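PDB 5BP9: putative methyltransferase protein from Bacteroides fragilis, which probably transfers a methyl group from S-adenosylmethionine to an acceptor substrate and binds the by-product S-adenosyl-L-homocysteine. Local coordinates for residues A[182-187]-A[256-261]; A[246-251]-A[260-265]; A[57-62]-A[135-140]; A[48-53]-A[64-69]. One frame throughout, in Å; residues are numbered along the deposited sequence. Where two conformers were deposited one is given.

Interaction 1 of 4, residues A[182-187]-A[256-261]; sequences LFFRKM and ADNGFK
Phe184 and Phe260 meet obliquely where helix 180-190 faces the start of strand 260-267. This is the tight part of the contact. Phe184 CD1 comes within 3.3 Å of Phe260 CD1. It lies over one face of the Phe260 ring, displaced toward the rim. The centroids of the Phe184 and Phe260 rings are 4.6 Å apart, and the ring planes are tilted by 37°. Phe183 CD2, from the same helix as Phe184, sits over the centre of one face of the Phe184 ring. Next to this pair, Met187 CB meets Phe260 CZ at 3.7 Å. Met187 is a selenomethionine. Its chain bends at chi2 and at the selenium, and this carries the end away from segment 256-261. The side chain also packs on Leu152, Ile164 and Ile197. Leu152 is a residue of the S-adenosyl-L-homocysteine site.

Helix 180-190 belongs to the Rossmann-like methyltransferase fold. It links the parallel strands 161-166 and 195-202 of the seven-stranded sheet and covers one side of it. Strand 260-267 is the outermost strand at one end of that sheet.

The looser side is formed by Asn258, which is partly exposed. Its CB approaches Phe184 CD2 at 3.6 Å. The Asn258 amide plane is turned 21° from the Phe184 ring plane. Its ND2 donates a hydrogen bond to the Tyr254 carbonyl, which ties the amide back to the last turn of helix 248-257, just before it. Asn258 O lies at the edge of the Phe260 ring, in its plane. Gly259, with a positive phi, makes the turn from helix into strand.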
loop_
_atom_site.group_PDB
_atom_site.type_symbol
_atom_site.label_atom_id
_atom_site.label_comp_id
_atom_site.label_asym_id
_atom_site.label_seq_id
_atom_site.Cartn_x
_atom_site.Cartn_y
_atom_site.Cartn_z
ATOM N N LEU A 182 -14.590 -3.313 -7.391
ATOM C CA LEU A 182 -14.369 -4.216 -6.254
ATOM C C LEU A 182 -13.778 -3.459 -5.086
ATOM O O LEU A 182 -14.204 -3.630 -3.944
ATOM C CB LEU A 182 -13.425 -5.356 -6.654
ATOM C CG LEU A 182 -13.000 -6.351 -5.568
ATOM C CD1 LEU A 182 -14.122 -7.329 -5.252
ATOM C CD2 LEU A 182 -11.743 -7.091 -6.001
ATOM N N PHE A 183 -12.778 -2.624 -5.382
ATOM C CA PHE A 183 -12.134 -1.840 -4.336
ATOM C C PHE A 183 -13.149 -0.961 -3.585
ATOM O O PHE A 183 -13.195 -0.973 -2.351
ATOM C CB PHE A 183 -11.005 -0.999 -4.947
ATOM C CG PHE A 183 -10.422 -0.007 -3.984
ATOM C CD1 PHE A 183 -9.694 -0.450 -2.887
ATOM C CD2 PHE A 183 -10.650 1.341 -4.128
ATOM C CE1 PHE A 183 -9.206 0.453 -1.956
ATOM C CE2 PHE A 183 -10.123 2.258 -3.221
ATOM C CZ PHE A 183 -9.423 1.819 -2.113
ATOM N N PHE A 184 -13.949 -0.184 -4.328
ATOM C CA PHE A 184 -14.890 0.713 -3.686
ATOM C C PHE A 184 -16.022 -0.026 -2.977
ATOM O O PHE A 184 -16.496 0.429 -1.940
ATOM C CB PHE A 184 -15.390 1.769 -4.667
ATOM C CG PHE A 184 -14.353 2.835 -4.938
ATOM C CD1 PHE A 184 -13.931 3.663 -3.895
ATOM C CD2 PHE A 184 -13.779 3.013 -6.187
ATOM C CE1 PHE A 184 -12.958 4.642 -4.102
ATOM C CE2 PHE A 184 -12.845 4.012 -6.402
ATOM C CZ PHE A 184 -12.407 4.815 -5.360
ATOM N N ARG A 185 -16.413 -1.196 -3.488
ATOM C CA ARG A 185 -17.366 -2.044 -2.756
ATOM C C ARG A 185 -16.803 -2.472 -1.412
ATOM O O ARG A 185 -17.514 -2.433 -0.409
ATOM C CB ARG A 185 -17.789 -3.275 -3.543
ATOM C CG ARG A 185 -18.759 -2.979 -4.666
ATOM C CD ARG A 185 -19.410 -4.249 -5.198
ATOM N NE ARG A 185 -18.486 -5.176 -5.866
ATOM C CZ ARG A 185 -18.083 -5.113 -7.138
ATOM N NH1 ARG A 185 -18.469 -4.136 -7.942
ATOM N NH2 ARG A 185 -17.265 -6.050 -7.613
ATOM N N LYS A 186 -15.530 -2.849 -1.384
ATOM C CA LYS A 186 -14.913 -3.250 -0.130
ATOM C C LYS A 186 -14.804 -2.057 0.825
ATOM O O LYS A 186 -15.040 -2.181 2.029
ATOM C CB LYS A 186 -13.533 -3.879 -0.370
ATOM C CG LYS A 186 -12.891 -4.472 0.877
ATOM C CD LYS A 186 -13.529 -5.816 1.202
ATOM C CE LYS A 186 -13.326 -6.208 2.637
ATOM N NZ LYS A 186 -13.872 -7.570 2.878
HETATM N N MSE A 187 -14.464 -0.894 0.282
HETATM C CA MSE A 187 -14.363 0.314 1.108
HETATM C C MSE A 187 -15.679 0.692 1.754
HETATM O O MSE A 187 -15.714 1.061 2.935
HETATM C CB MSE A 187 -13.845 1.509 0.296
HETATM C CG MSE A 187 -12.430 1.376 -0.245
HETATM SE SE MSE A 187 -11.075 1.223 1.171
HETATM C CE MSE A 187 -10.870 -0.666 1.070
ATOM N N ALA A 256 -15.693 8.860 -8.429
ATOM C CA ALA A 256 -17.020 9.375 -8.762
ATOM C C ALA A 256 -17.962 8.331 -9.371
ATOM O O ALA A 256 -19.148 8.281 -9.022
ATOM C CB ALA A 256 -16.916 10.590 -9.659
ATOM N N ASP A 257 -17.411 7.447 -10.195
ATOM C CA ASP A 257 -18.177 6.378 -10.856
ATOM C C ASP A 257 -18.695 5.314 -9.883
ATOM O O ASP A 257 -19.589 4.546 -10.238
ATOM C CB ASP A 257 -17.284 5.686 -11.888
ATOM C CG ASP A 257 -18.053 4.910 -12.902
ATOM O OD1 ASP A 257 -19.084 5.416 -13.404
ATOM O OD2 ASP A 257 -17.615 3.785 -13.211
ATOM N N ASN A 258 -18.125 5.269 -8.677
ATOM C CA ASN A 258 -18.403 4.256 -7.668
ATOM C C ASN A 258 -18.918 4.842 -6.356
ATOM O O ASN A 258 -18.902 4.191 -5.316
ATOM C CB ASN A 258 -17.117 3.437 -7.464
ATOM C CG ASN A 258 -16.846 2.518 -8.631
ATOM O OD1 ASN A 258 -17.502 1.480 -8.762
ATOM N ND2 ASN A 258 -15.903 2.891 -9.501
ATOM N N GLY A 259 -19.439 6.067 -6.426
ATOM C CA GLY A 259 -20.106 6.688 -5.290
ATOM C C GLY A 259 -19.185 7.256 -4.228
ATOM O O GLY A 259 -19.588 7.389 -3.082
ATOM N N PHE A 260 -17.957 7.609 -4.620
ATOM C CA PHE A 260 -16.960 8.211 -3.741
ATOM C C PHE A 260 -16.585 9.582 -4.278
ATOM O O PHE A 260 -16.783 9.883 -5.453
ATOM C CB PHE A 260 -15.694 7.316 -3.563
ATOM C CG PHE A 260 -15.875 6.191 -2.551
ATOM C CD1 PHE A 260 -16.725 5.125 -2.825
ATOM C CD2 PHE A 260 -15.234 6.228 -1.329
ATOM C CE1 PHE A 260 -16.933 4.106 -1.904
ATOM C CE2 PHE A 260 -15.432 5.205 -0.393
ATOM C CZ PHE A 260 -16.287 4.146 -0.686
ATOM N N LYS A 261 -16.031 10.391 -3.393
ATOM C CA LYS A 261 -15.461 11.711 -3.710
ATOM C C LYS A 261 -13.963 11.630 -3.409
ATOM O O LYS A 261 -13.574 11.084 -2.370
ATOM C CB LYS A 261 -16.102 12.809 -2.838
ATOM C CG LYS A 261 -15.543 14.202 -3.075
#

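Interaction 2 of 4, residues A[246-251]-A[260-265]; sequences IDFQTL and FKAEMI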
loop_
_atom_site.group_PDB
_atom_site.type_symbol
_atom_site.label_atom_id
_atom_site.label_comp_id
_atom_site.label_asym_id
_atom_site.label_seq_id
_atom_site.Cartn_x
_atom_site.Cartn_y
_atom_site.Cartn_z
ATOM N N ILE A 246 -1.637 5.617 -10.052
ATOM C CA ILE A 246 -2.795 6.293 -10.617
ATOM C C ILE A 246 -2.660 7.794 -10.381
ATOM O O ILE A 246 -2.368 8.256 -9.263
ATOM C CB ILE A 246 -4.111 5.703 -10.056
ATOM C CG1 ILE A 246 -5.334 6.251 -10.798
ATOM C CG2 ILE A 246 -4.234 5.938 -8.548
ATOM C CD1 ILE A 246 -6.611 5.513 -10.478
ATOM N N ASP A 247 -2.836 8.554 -11.455
ATOM C CA ASP A 247 -2.862 10.030 -11.339
ATOM C C ASP A 247 -4.149 10.503 -10.685
ATOM O O ASP A 247 -5.168 9.785 -10.713
ATOM C CB ASP A 247 -2.664 10.667 -12.730
ATOM C CG ASP A 247 -3.856 10.495 -13.616
ATOM O OD1 ASP A 247 -3.939 9.484 -14.313
ATOM O OD2 ASP A 247 -4.767 11.346 -13.569
ATOM N N PHE A 248 -4.116 11.709 -10.103
ATOM C CA PHE A 248 -5.267 12.176 -9.323
ATOM C C PHE A 248 -6.562 12.285 -10.152
ATOM O O PHE A 248 -7.648 11.942 -9.656
ATOM C CB PHE A 248 -4.997 13.527 -8.623
ATOM C CG PHE A 248 -6.188 14.012 -7.829
ATOM C CD1 PHE A 248 -6.468 13.464 -6.584
ATOM C CD2 PHE A 248 -7.089 14.915 -8.369
ATOM C CE1 PHE A 248 -7.578 13.862 -5.868
ATOM C CE2 PHE A 248 -8.205 15.306 -7.665
ATOM C CZ PHE A 248 -8.455 14.781 -6.419
ATOM N N GLN A 249 -6.475 12.755 -11.399
ATOM C CA GLN A 249 -7.702 12.916 -12.186
ATOM C C GLN A 249 -8.332 11.563 -12.490
ATOM O O GLN A 249 -9.567 11.405 -12.451
ATOM C CB GLN A 249 -7.499 13.702 -13.483
ATOM C CG GLN A 249 -7.170 15.165 -13.258
ATOM C CD GLN A 249 -5.769 15.355 -12.707
ATOM O OE1 GLN A 249 -4.818 14.772 -13.222
ATOM N NE2 GLN A 249 -5.638 16.120 -11.636
ATOM N N THR A 250 -7.481 10.571 -12.797
ATOM C CA THR A 250 -8.002 9.231 -13.045
ATOM C C THR A 250 -8.644 8.670 -11.756
ATOM O O THR A 250 -9.722 8.078 -11.796
ATOM C CB THR A 250 -6.914 8.300 -13.632
ATOM O OG1 THR A 250 -6.434 8.869 -14.854
ATOM C CG2 THR A 250 -7.470 6.886 -13.932
ATOM N N LEU A 251 -7.974 8.869 -10.626
ATOM C CA LEU A 251 -8.503 8.412 -9.340
ATOM C C LEU A 251 -9.857 9.058 -9.042
ATOM O O LEU A 251 -10.807 8.374 -8.653
ATOM C CB LEU A 251 -7.524 8.694 -8.211
ATOM C CG LEU A 251 -7.980 8.354 -6.794
ATOM C CD1 LEU A 251 -8.182 6.853 -6.630
ATOM C CD2 LEU A 251 -6.956 8.813 -5.791
ATOM N N PHE A 260 -17.957 7.609 -4.620
ATOM C CA PHE A 260 -16.960 8.211 -3.741
ATOM C C PHE A 260 -16.585 9.582 -4.278
ATOM O O PHE A 260 -16.783 9.883 -5.453
ATOM C CB PHE A 260 -15.694 7.316 -3.563
ATOM C CG PHE A 260 -15.875 6.191 -2.551
ATOM C CD1 PHE A 260 -16.725 5.125 -2.825
ATOM C CD2 PHE A 260 -15.234 6.228 -1.329
ATOM C CE1 PHE A 260 -16.933 4.106 -1.904
ATOM C CE2 PHE A 260 -15.432 5.205 -0.393
ATOM C CZ PHE A 260 -16.287 4.146 -0.686
ATOM N N LYS A 261 -16.031 10.391 -3.393
ATOM C CA LYS A 261 -15.461 11.711 -3.710
ATOM C C LYS A 261 -13.963 11.630 -3.409
ATOM O O LYS A 261 -13.574 11.084 -2.370
ATOM C CB LYS A 261 -16.102 12.809 -2.838
ATOM C CG LYS A 261 -15.543 14.202 -3.075
ATOM N N ALA A 262 -13.151 12.177 -4.311
ATOM C CA ALA A 262 -11.709 12.322 -4.106
ATOM C C ALA A 262 -11.330 13.793 -3.894
ATOM O O ALA A 262 -11.824 14.661 -4.605
ATOM C CB ALA A 262 -10.948 11.766 -5.293
ATOM N N GLU A 263 -10.475 14.046 -2.897
ATOM C CA GLU A 263 -9.952 15.378 -2.590
ATOM C C GLU A 263 -8.426 15.315 -2.579
ATOM O O GLU A 263 -7.825 14.445 -1.934
ATOM C CB GLU A 263 -10.468 15.895 -1.227
ATOM C CG GLU A 263 -10.091 17.353 -0.991
ATOM C CD GLU A 263 -10.542 17.933 0.339
ATOM O OE1 GLU A 263 -11.420 17.338 1.016
ATOM O OE2 GLU A 263 -10.013 19.020 0.686
HETATM N N MSE A 264 -7.798 16.244 -3.289
HETATM C CA MSE A 264 -6.358 16.421 -3.232
HETATM C C MSE A 264 -6.012 17.043 -1.905
HETATM O O MSE A 264 -6.534 18.124 -1.584
HETATM C CB MSE A 264 -5.996 17.371 -4.379
HETATM C CG MSE A 264 -4.570 17.880 -4.339
HETATM SE SE MSE A 264 -3.418 16.315 -4.482
HETATM C CE MSE A 264 -3.617 16.057 -6.416
ATOM N N ILE A 265 -5.159 16.387 -1.107
ATOM C CA ILE A 265 -4.725 16.913 0.213
ATOM C C ILE A 265 -3.350 17.578 0.132
ATOM O O ILE A 265 -3.147 18.677 0.674
ATOM C CB ILE A 265 -4.689 15.788 1.291
ATOM C CG1 ILE A 265 -6.084 15.171 1.482
ATOM C CG2 ILE A 265 -4.124 16.274 2.627
ATOM C CD1 ILE A 265 -7.204 16.116 1.882
#
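The Phe248 ring has Met264 CB over one face, in a CH-pi contact 4.3 Å from the ring centroid. Ala262 O lies near the ring plane at one edge, 3.8 Å from Phe248 CZ. Gln249 NE2 also lies in the plane, at the edge. The selenomethionine Met264 bends at chi2 and chi3, which brings its CE back to Phe248 CG at 3.6 Å. Its selenium stands 5.1 Å from the Phe248 centroid, making an oblique Met-aromatic contact. A second conformer of Met264 exists, so these details hold for one of two. Two residues before Met264, Ala262 CB touches Phe248 CE1 at 4.0 Å.

Helix 248-257 runs into edge strand 260-267 of the methyltransferase sheet through a short turn, and Phe248 reaches from the helix's first turn onto that strand. Asp247 is the N-cap. Its OD2 accepts from Thr250 N at 2.9 Å, from above the carboxylate plane. Its OD1 takes the Thr250 hydroxyl at 2.6 Å (OG1 to OD1), on the syn side, and also bonds to Tyr223 OH. On the strand, Glu263 points away from the helix and forms a salt bridge with Arg276 of neighbouring strand 272-279.

Interaction 3 of 4, residues A[57-62]-A[135-140]; sequences FYHRQK and SVEVMK
His59, at the end of helix 49-60, donates its NE2-H to Glu137 OE1 of helix 133-142. NE2 and OE1 are 2.8 Å apart, and the bond is nearly straight at 169°. OE1 lies close to the imidazole plane and is met nearly along its own C-O axis. The imidazole and carboxylate planes stand 66° apart. The second contact is apolar. Tyr58 CB rests against both methyls of Val138, with CB to CG1 at 3.9 Å. The two side chains run past one another, pointing opposite ways.

Several features position these groups. Glu137 is extended beyond CG, with CG anti to the backbone N at 160°, a shape that carries OE1 across to the imidazole. Tyr58 CD2 lies 3.8 Å above the plane of the His59 ring, over its centre, and so covers one face of the ring. Tyr58 itself also touches Leu141 and Arg142 further along helix 133-142. Val138 is buried and also packs on Ile54 and Ala55, one turn back in helix 49-60. At the end of that helix, Gln61 takes positive phi, and its NE2 makes a weak hydrogen bond to Tyr58 O.

Helix 133-142 follows strand 125-130, whose last residue, Asp130, binds S-adenosyl-L-homocysteine. The contact joins the N-terminal helix 49-60 to a helix of the Rossmann-like fold characteristic of such methyltransferases.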
loop_
_atom_site.group_PDB
_atom_site.type_symbol
_atom_site.label_atom_id
_atom_site.label_comp_id
_atom_site.label_asym_id
_atom_site.label_seq_id
_atom_site.Cartn_x
_atom_site.Cartn_y
_atom_site.Cartn_z
ATOM N N PHE A 57 16.386 -8.727 8.385
ATOM C CA PHE A 57 16.814 -7.483 8.998
ATOM C C PHE A 57 16.362 -7.386 10.459
ATOM O O PHE A 57 17.113 -6.919 11.334
ATOM C CB PHE A 57 16.291 -6.279 8.220
ATOM C CG PHE A 57 16.920 -4.977 8.637
ATOM C CD1 PHE A 57 18.170 -4.613 8.154
ATOM C CD2 PHE A 57 16.272 -4.129 9.528
ATOM C CE1 PHE A 57 18.759 -3.423 8.541
ATOM C CE2 PHE A 57 16.855 -2.937 9.913
ATOM C CZ PHE A 57 18.100 -2.583 9.417
ATOM N N TYR A 58 15.140 -7.824 10.735
ATOM C CA TYR A 58 14.642 -7.775 12.095
ATOM C C TYR A 58 15.457 -8.712 13.008
ATOM O O TYR A 58 15.848 -8.328 14.120
ATOM C CB TYR A 58 13.148 -8.149 12.164
ATOM C CG TYR A 58 12.712 -8.192 13.614
ATOM C CD1 TYR A 58 12.563 -7.008 14.337
ATOM C CD2 TYR A 58 12.560 -9.386 14.266
ATOM C CE1 TYR A 58 12.233 -7.027 15.682
ATOM C CE2 TYR A 58 12.229 -9.429 15.626
ATOM C CZ TYR A 58 12.062 -8.255 16.312
ATOM O OH TYR A 58 11.734 -8.291 17.636
ATOM N N HIS A 59 15.665 -9.943 12.565
ATOM C CA HIS A 59 16.330 -10.934 13.411
ATOM C C HIS A 59 17.837 -10.699 13.484
ATOM O O HIS A 59 18.426 -10.939 14.539
ATOM C CB HIS A 59 16.003 -12.359 12.956
ATOM C CG HIS A 59 14.566 -12.746 13.148
ATOM N ND1 HIS A 59 14.002 -12.915 14.397
ATOM C CD2 HIS A 59 13.590 -13.035 12.253
ATOM C CE1 HIS A 59 12.732 -13.260 14.261
ATOM N NE2 HIS A 59 12.456 -13.332 12.967
ATOM N N ARG A 60 18.445 -10.228 12.388
ATOM C CA ARG A 60 19.916 -10.153 12.276
ATOM C C ARG A 60 20.533 -8.768 12.048
ATOM O O ARG A 60 21.768 -8.639 12.058
ATOM C CB ARG A 60 20.386 -11.166 11.220
ATOM C CG ARG A 60 20.157 -12.610 11.676
ATOM C CD ARG A 60 20.177 -13.642 10.562
ATOM N NE ARG A 60 18.891 -13.788 9.856
ATOM C CZ ARG A 60 17.820 -14.459 10.295
ATOM N NH1 ARG A 60 17.807 -15.050 11.491
ATOM N NH2 ARG A 60 16.724 -14.519 9.535
ATOM N N GLN A 61 19.697 -7.741 11.867
ATOM C CA GLN A 61 20.141 -6.360 11.601
ATOM C C GLN A 61 21.050 -6.237 10.364
ATOM O O GLN A 61 21.767 -5.247 10.208
ATOM C CB GLN A 61 20.794 -5.771 12.864
ATOM C CG GLN A 61 19.876 -5.806 14.077
ATOM C CD GLN A 61 19.772 -7.188 14.734
ATOM O OE1 GLN A 61 20.785 -7.795 15.080
ATOM N NE2 GLN A 61 18.552 -7.693 14.897
ATOM N N LYS A 62 20.967 -7.238 9.487
ATOM C CA LYS A 62 21.733 -7.335 8.243
ATOM C C LYS A 62 20.842 -8.031 7.215
ATOM O O LYS A 62 19.988 -8.840 7.575
ATOM C CB LYS A 62 23.008 -8.168 8.436
ATOM C CG LYS A 62 24.016 -7.569 9.415
ATOM N N SER A 135 6.175 -10.791 7.123
ATOM C CA SER A 135 5.950 -9.412 7.525
ATOM C C SER A 135 5.083 -9.352 8.771
ATOM O O SER A 135 5.393 -8.609 9.700
ATOM C CB SER A 135 5.330 -8.607 6.395
ATOM O OG SER A 135 6.192 -8.556 5.261
ATOM N N VAL A 136 4.018 -10.143 8.798
ATOM C CA VAL A 136 3.150 -10.204 9.975
ATOM C C VAL A 136 3.900 -10.716 11.212
ATOM O O VAL A 136 3.729 -10.147 12.318
ATOM C CB VAL A 136 1.858 -10.990 9.667
ATOM C CG1 VAL A 136 1.044 -11.278 10.927
ATOM C CG2 VAL A 136 1.023 -10.251 8.618
ATOM N N GLU A 137 4.774 -11.718 11.022
ATOM C CA GLU A 137 5.652 -12.214 12.103
ATOM C C GLU A 137 6.429 -11.078 12.712
ATOM O O GLU A 137 6.429 -10.894 13.919
ATOM C CB GLU A 137 6.674 -13.253 11.569
ATOM C CG GLU A 137 7.926 -13.500 12.429
ATOM C CD GLU A 137 8.842 -14.576 11.862
ATOM O OE1 GLU A 137 10.073 -14.324 11.825
ATOM O OE2 GLU A 137 8.310 -15.644 11.455
ATOM N N VAL A 138 7.118 -10.335 11.860
ATOM C CA VAL A 138 7.945 -9.225 12.297
ATOM C C VAL A 138 7.141 -8.154 12.999
ATOM O O VAL A 138 7.555 -7.682 14.057
ATOM C CB VAL A 138 8.792 -8.658 11.134
ATOM C CG1 VAL A 138 9.450 -7.308 11.476
ATOM C CG2 VAL A 138 9.841 -9.694 10.741
HETATM N N MSE A 139 6.005 -7.766 12.427
HETATM C CA MSE A 139 5.137 -6.803 13.078
HETATM C C MSE A 139 4.807 -7.224 14.490
HETATM O O MSE A 139 4.861 -6.394 15.412
HETATM C CB MSE A 139 3.811 -6.567 12.327
HETATM C CG MSE A 139 4.095 -5.776 11.064
HETATM SE SE MSE A 139 2.439 -5.023 10.347
HETATM C CE MSE A 139 2.108 -6.501 9.122
ATOM N N LYS A 140 4.446 -8.493 14.676
ATOM C CA LYS A 140 4.074 -8.953 16.022
ATOM C C LYS A 140 5.242 -8.846 16.990
ATOM O O LYS A 140 5.112 -8.341 18.129
ATOM C CB LYS A 140 3.527 -10.373 15.963
ATOM C CG LYS A 140 2.190 -10.505 15.264
ATOM C CD LYS A 140 1.723 -11.938 15.201
ATOM C CE LYS A 140 0.354 -12.127 14.584
ATOM N NZ LYS A 140 -0.745 -11.475 15.338
#

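Interaction 4 of 4, residues A[48-53]-A[64-69]; sequences DPMGAA and DRLRVF
Leu66 of strand 66-69 packs against the first turn of helix 49-60. The strand belongs to a four-stranded antiparallel sheet separate from the Rossmann-like sheet of the methyltransferase fold. The short helix and strand segments run nearly antiparallel, at 161°, with axes 9.1 Å apart.

Leu66 carries the whole contact. Its CB faces Ala53 CB at 4.4 Å. From there CG is set anti to the backbone N (chi1 178°), which points the branch at the helix. The two methyls then part. CD1 goes to Pro49, meeting its carbonyl O at 3.8 Å and its CB at 4.1 Å. CD2 goes to Met50, lying 4.0 Å from CG and 3.9 Å from CE of that selenomethionine. The Met50 chain is straight as far as the selenium and bends there, which brings CE back to CD2 of Leu66.

Met50 joins this packing to the ligands. Its side chain touches both the bound S-adenosyl-L-homocysteine and the glycol ether molecule. It also packs on Ile78, as does Leu66, from the neighbouring strand 76-78. The contact is buried and has no hydrogen bond between its two segments.

The start of the helix is fixed by Asp48, the N-cap. Its OD2 is hydrogen-bonded to Ser132 OG. Its OD1 accepts from Gly51 N at 3.0 Å, with the donor above the carboxylate plane, 52° out of it.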
loop_
_atom_site.group_PDB
_atom_site.type_symbol
_atom_site.label_atom_id
_atom_site.label_comp_id
_atom_site.label_asym_id
_atom_site.label_seq_id
_atom_site.Cartn_x
_atom_site.Cartn_y
_atom_site.Cartn_z
ATOM N N ASP A 48 7.794 -15.465 -0.486
ATOM C CA ASP A 48 7.565 -14.171 0.172
ATOM C C ASP A 48 8.893 -13.421 0.289
ATOM O O ASP A 48 9.492 -13.321 1.384
ATOM C CB ASP A 48 6.931 -14.377 1.550
ATOM C CG ASP A 48 6.688 -13.077 2.293
ATOM O OD1 ASP A 48 6.762 -11.965 1.669
ATOM O OD2 ASP A 48 6.456 -13.181 3.515
ATOM N N PRO A 49 9.371 -12.881 -0.836
ATOM C CA PRO A 49 10.707 -12.240 -0.798
ATOM C C PRO A 49 10.796 -10.988 0.081
ATOM O O PRO A 49 11.796 -10.819 0.776
ATOM C CB PRO A 49 10.959 -11.884 -2.270
ATOM C CG PRO A 49 9.567 -11.815 -2.867
ATOM C CD PRO A 49 8.801 -12.895 -2.199
HETATM N N MSE A 50 9.764 -10.119 0.039
HETATM C CA MSE A 50 9.824 -8.902 0.864
HETATM C C MSE A 50 9.748 -9.253 2.344
HETATM O O MSE A 50 10.511 -8.695 3.161
HETATM C CB MSE A 50 8.768 -7.896 0.449
HETATM C CG MSE A 50 8.809 -6.622 1.277
HETATM SE SE MSE A 50 7.477 -5.302 0.691
HETATM C CE MSE A 50 8.581 -4.311 -0.572
ATOM N N GLY A 51 8.852 -10.162 2.715
ATOM C CA GLY A 51 8.793 -10.641 4.097
ATOM C C GLY A 51 10.103 -11.253 4.552
ATOM O O GLY A 51 10.566 -11.031 5.678
ATOM N N ALA A 52 10.727 -12.044 3.682
ATOM C CA ALA A 52 11.999 -12.674 4.043
ATOM C C ALA A 52 13.090 -11.626 4.289
ATOM O O ALA A 52 13.912 -11.793 5.194
ATOM C CB ALA A 52 12.408 -13.625 2.947
ATOM N N ALA A 53 13.115 -10.567 3.474
ATOM C CA ALA A 53 14.071 -9.465 3.665
ATOM C C ALA A 53 13.881 -8.761 4.998
ATOM O O ALA A 53 14.857 -8.530 5.756
ATOM C CB ALA A 53 13.957 -8.464 2.549
ATOM N N ASP A 64 20.673 -9.141 2.633
ATOM C CA ASP A 64 21.043 -9.038 1.234
ATOM C C ASP A 64 20.048 -8.011 0.610
ATOM O O ASP A 64 19.218 -7.380 1.303
ATOM C CB ASP A 64 20.986 -10.441 0.576
ATOM C CG ASP A 64 21.595 -10.511 -0.841
ATOM O OD1 ASP A 64 22.195 -9.509 -1.334
ATOM O OD2 ASP A 64 21.451 -11.574 -1.503
ATOM N N ARG A 65 20.153 -7.808 -0.689
ATOM C CA ARG A 65 19.327 -6.841 -1.370
ATOM C C ARG A 65 18.004 -7.459 -1.814
ATOM O O ARG A 65 17.941 -8.601 -2.268
ATOM C CB ARG A 65 20.062 -6.281 -2.572
ATOM C CG ARG A 65 21.412 -5.662 -2.265
ATOM C CD ARG A 65 21.394 -4.621 -1.171
ATOM N NE ARG A 65 22.736 -4.105 -0.881
ATOM C CZ ARG A 65 23.379 -3.156 -1.558
ATOM N NH1 ARG A 65 22.847 -2.550 -2.624
ATOM N NH2 ARG A 65 24.591 -2.795 -1.147
ATOM N N LEU A 66 16.950 -6.675 -1.659
ATOM C CA LEU A 66 15.630 -7.028 -2.170
ATOM C C LEU A 66 15.551 -6.523 -3.606
ATOM O O LEU A 66 15.488 -5.332 -3.844
ATOM C CB LEU A 66 14.529 -6.430 -1.282
ATOM C CG LEU A 66 13.084 -6.682 -1.715
ATOM C CD1 LEU A 66 12.767 -8.185 -1.803
ATOM C CD2 LEU A 66 12.157 -5.942 -0.754
ATOM N N ARG A 67 15.492 -7.455 -4.546
ATOM C CA ARG A 67 15.578 -7.155 -5.973
ATOM C C ARG A 67 14.165 -7.089 -6.554
ATOM O O ARG A 67 13.313 -7.919 -6.189
ATOM C CB ARG A 67 16.399 -8.219 -6.688
ATOM C CG ARG A 67 17.833 -8.315 -6.151
ATOM C CD ARG A 67 18.561 -9.578 -6.564
ATOM N NE ARG A 67 18.821 -9.606 -7.999
ATOM C CZ ARG A 67 19.338 -10.654 -8.644
ATOM N NH1 ARG A 67 19.633 -11.777 -7.984
ATOM N NH2 ARG A 67 19.525 -10.585 -9.959
ATOM N N VAL A 68 13.955 -6.137 -7.480
ATOM C CA VAL A 68 12.645 -5.910 -8.107
ATOM C C VAL A 68 12.794 -5.914 -9.614
ATOM O O VAL A 68 13.597 -5.150 -10.162
ATOM C CB VAL A 68 12.030 -4.549 -7.721
ATOM C CG1 VAL A 68 10.590 -4.443 -8.201
ATOM C CG2 VAL A 68 12.057 -4.341 -6.227
ATOM N N PHE A 69 12.011 -6.770 -10.258
ATOM C CA PHE A 69 11.970 -6.915 -11.710
ATOM C C PHE A 69 10.608 -6.446 -12.219
ATOM O O PHE A 69 9.642 -6.419 -11.475
ATOM C CB PHE A 69 12.205 -8.365 -12.133
ATOM C CG PHE A 69 13.502 -8.963 -11.663
ATOM C CD1 PHE A 69 13.599 -9.542 -10.409
ATOM C CD2 PHE A 69 14.589 -9.046 -12.519
ATOM C CE1 PHE A 69 14.778 -10.121 -9.973
ATOM C CE2 PHE A 69 15.759 -9.647 -12.097
ATOM C CZ PHE A 69 15.854 -10.158 -10.813
#

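Interactions 1 and 2 lie on one side of the chain's centre, and interactions 3 and 4 on the opposite side. The first two overlap at Phe260 and Lys261 and both use helix 248-257 and strand 260-267, but Phe260 makes contact only in interaction 1. Interaction 1 is buried and aromatic; interaction 2 is at the surface, with one ring on an edge strand. Interactions 3 and 4 both use helix 49-60 and touch through Ser135 OG and Gly51 CA. Interaction 4 is buried, aliphatic and next to the ligands. Interaction 3 is partly buried and is the only one of the four with a hydrogen bond between its segments. The two pairs are about 31 to 34 Å apart, centre to centre.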